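Local coordinates for protein multi-copper Oxidase CueO (Ochrobactrum, PDB 6EVG) that oxidises lignin model compounds and lignosulfonate as a laccase-like multicopper oxidase, at residues 125-130 with 267-272. Numbering follows the deposited sequence.
Sequences ASFNWF and GERYEV. With EDO (1,2-ethanediol), chain D.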
loop_
_atom_site.group_PDB
_atom_site.type_symbol
_atom_site.label_atom_id
_atom_site.label_comp_id
_atom_site.label_asym_id
_atom_site.label_seq_id
_atom_site.Cartn_x
_atom_site.Cartn_y
_atom_site.Cartn_z
ATOM N N ALA A 125 6.107 15.356 0.008
ATOM C CA ALA A 125 5.820 14.761 -1.290
ATOM C C ALA A 125 5.977 13.242 -1.211
ATOM O O ALA A 125 6.961 12.742 -0.667
ATOM C CB ALA A 125 6.772 15.349 -2.324
ATOM N N SER A 126 5.009 12.522 -1.762
ATOM C CA SER A 126 4.913 11.075 -1.523
ATOM C C SER A 126 3.929 10.432 -2.445
ATOM O O SER A 126 3.035 11.075 -3.032
ATOM C CB SER A 126 4.532 10.831 -0.057
ATOM O OG SER A 126 3.401 11.619 0.332
ATOM N N PHE A 127 4.082 9.122 -2.576
ATOM C CA PHE A 127 3.227 8.220 -3.366
ATOM C C PHE A 127 2.378 7.401 -2.406
ATOM O O PHE A 127 2.887 6.517 -1.732
ATOM C CB PHE A 127 4.113 7.339 -4.260
ATOM C CG PHE A 127 3.388 6.296 -5.047
ATOM C CD1 PHE A 127 2.321 6.592 -5.884
ATOM C CD2 PHE A 127 3.774 4.974 -5.041
ATOM C CE1 PHE A 127 1.699 5.623 -6.639
ATOM C CE2 PHE A 127 3.137 3.998 -5.770
ATOM C CZ PHE A 127 2.122 4.329 -6.596
ATOM N N ASN A 128 1.103 7.758 -2.371
ATOM C CA ASN A 128 0.100 7.209 -1.443
ATOM C C ASN A 128 -0.968 6.478 -2.210
ATOM O O ASN A 128 -0.929 6.402 -3.461
ATOM C CB ASN A 128 -0.428 8.330 -0.547
ATOM C CG ASN A 128 0.730 9.113 0.051
ATOM O OD1 ASN A 128 1.518 8.534 0.806
ATOM N ND2 ASN A 128 0.816 10.376 -0.283
ATOM N N TRP A 129 -1.978 5.959 -1.520
ATOM C CA TRP A 129 -3.040 5.216 -2.196
ATOM C C TRP A 129 -4.289 5.213 -1.337
ATOM O O TRP A 129 -4.309 5.777 -0.251
ATOM C CB TRP A 129 -2.592 3.819 -2.631
ATOM C CG TRP A 129 -2.351 2.843 -1.524
ATOM C CD1 TRP A 129 -1.475 2.912 -0.485
ATOM C CD2 TRP A 129 -2.940 1.539 -1.453
ATOM N NE1 TRP A 129 -1.504 1.734 0.234
ATOM C CE2 TRP A 129 -2.419 0.886 -0.338
ATOM C CE3 TRP A 129 -3.890 0.865 -2.236
ATOM C CZ2 TRP A 129 -2.785 -0.432 -0.005
ATOM C CZ3 TRP A 129 -4.261 -0.411 -1.926
ATOM C CH2 TRP A 129 -3.691 -1.072 -0.802
ATOM N N PHE A 130 -5.343 4.558 -1.832
ATOM C CA PHE A 130 -6.584 4.492 -1.067
ATOM C C PHE A 130 -7.352 3.269 -1.439
ATOM O O PHE A 130 -7.254 2.763 -2.577
ATOM C CB PHE A 130 -7.426 5.797 -1.220
ATOM C CG PHE A 130 -7.656 6.265 -2.601
ATOM C CD1 PHE A 130 -8.776 5.900 -3.327
ATOM C CD2 PHE A 130 -6.794 7.177 -3.212
ATOM C CE1 PHE A 130 -9.014 6.409 -4.603
ATOM C CE2 PHE A 130 -7.011 7.663 -4.513
ATOM C CZ PHE A 130 -8.118 7.277 -5.176
ATOM N N GLY A 267 0.558 -2.957 0.978
ATOM C CA GLY A 267 0.439 -1.615 1.510
ATOM C C GLY A 267 1.645 -0.741 1.413
ATOM O O GLY A 267 1.510 0.495 1.507
ATOM N N GLU A 268 2.830 -1.322 1.221
ATOM C CA GLU A 268 4.039 -0.550 1.035
ATOM C C GLU A 268 4.131 0.001 -0.369
ATOM O O GLU A 268 3.651 -0.590 -1.339
ATOM C CB GLU A 268 5.298 -1.402 1.304
ATOM C CG GLU A 268 5.505 -1.859 2.732
ATOM C CD GLU A 268 6.922 -2.450 2.863
ATOM O OE1 GLU A 268 7.080 -3.648 2.530
ATOM O OE2 GLU A 268 7.830 -1.679 3.266
ATOM N N ARG A 269 4.856 1.131 -0.415
ATOM C CA ARG A 269 5.204 1.758 -1.694
ATOM C C ARG A 269 6.692 2.013 -1.734
ATOM O O ARG A 269 7.290 2.432 -0.744
ATOM C CB ARG A 269 4.488 3.118 -1.919
ATOM C CG ARG A 269 2.976 3.031 -2.107
ATOM C CD ARG A 269 2.183 2.967 -0.811
ATOM N NE ARG A 269 2.227 4.239 -0.113
ATOM C CZ ARG A 269 2.053 4.385 1.192
ATOM N NH1 ARG A 269 1.863 3.326 1.995
ATOM N NH2 ARG A 269 2.050 5.613 1.719
ATOM N N TYR A 270 7.288 1.851 -2.927
ATOM C CA TYR A 270 8.650 2.304 -3.171
ATOM C C TYR A 270 8.679 2.969 -4.555
ATOM O O TYR A 270 8.127 2.434 -5.526
ATOM C CB TYR A 270 9.654 1.155 -3.164
ATOM C CG TYR A 270 9.862 0.568 -1.781
ATOM C CD1 TYR A 270 10.769 1.133 -0.906
ATOM C CD2 TYR A 270 9.117 -0.502 -1.331
ATOM C CE1 TYR A 270 10.951 0.600 0.375
ATOM C CE2 TYR A 270 9.294 -1.042 -0.067
ATOM C CZ TYR A 270 10.203 -0.468 0.770
ATOM O OH TYR A 270 10.370 -0.947 2.085
ATOM N N GLU A 271 9.382 4.099 -4.621
ATOM C CA GLU A 271 9.669 4.734 -5.928
ATOM C C GLU A 271 11.126 4.425 -6.275
ATOM O O GLU A 271 12.023 4.641 -5.430
ATOM C CB GLU A 271 9.448 6.227 -5.879
ATOM C CG GLU A 271 8.056 6.666 -5.433
ATOM C CD GLU A 271 7.832 8.145 -5.515
ATOM O OE1 GLU A 271 8.200 8.757 -6.520
ATOM O OE2 GLU A 271 7.325 8.710 -4.541
ATOM N N VAL A 272 11.324 3.884 -7.473
ATOM C CA VAL A 272 12.660 3.477 -7.908
ATOM C C VAL A 272 12.956 4.074 -9.258
ATOM O O VAL A 272 12.082 4.336 -10.086
ATOM C CB VAL A 272 12.771 1.962 -7.957
ATOM C CG1 VAL A 272 12.477 1.350 -6.597
ATOM C CG2 VAL A 272 11.985 1.327 -9.064
HETATM C C1 EDO D . 10.594 -2.829 5.428
HETATM O O1 EDO D . 9.182 -2.975 5.310
HETATM C C2 EDO D . 11.091 -3.642 6.600
HETATM O O2 EDO D . 10.934 -5.057 6.405
HETATM O O HOH W 1 6.740 8.344 -1.879
#
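Phe127 and Arg269 mark the closest backbone register of two strands, 126-130 and 269-272, that run roughly antiparallel at 142° and approach to 7.7 Å between axes. They belong to different sheets, lying in the sequence ranges of two multicopper oxidase (cupredoxin-like) modules, so side chains bridge the gap. Arg269 does most of this work. Bends at chi2 (83°) and chi3 (70°) turn its guanidinium so that one N-H points back to Gly267 O while NE and NH2 face segment 125-130. Arg269 NE gives Phe127 O a nearly straight bond of 2.9 Å, in the carbonyl plane on a lone pair. Arg269 NH2 reaches Asn128 OD1 at 3.1 Å, less straight and tilted from the guanidinium plane, while Arg269 NH1 hydrogen-bonds Gly267 O at 2.9 Å. Asn128 is steadied in turn by its ND2, bonded to Ser126 OG. Trp129 CD1 is 3.7 Å from Arg269 CD and lies over one face of the guanidinium. Phe127 sends CD2 to within 3.6 Å of Arg269 CG. Farther along, one water accepts from Phe127 N and donates to Glu271 OE2, whose carboxylate also pairs through OE1 with Arg221. Three oxygens of the two segments thus accept N-H groups of Arg269, and Asp462, salt-bridged to Arg269 NH2, probably balances its charge, tying the two modules together through directed polar bonds in a buried interface.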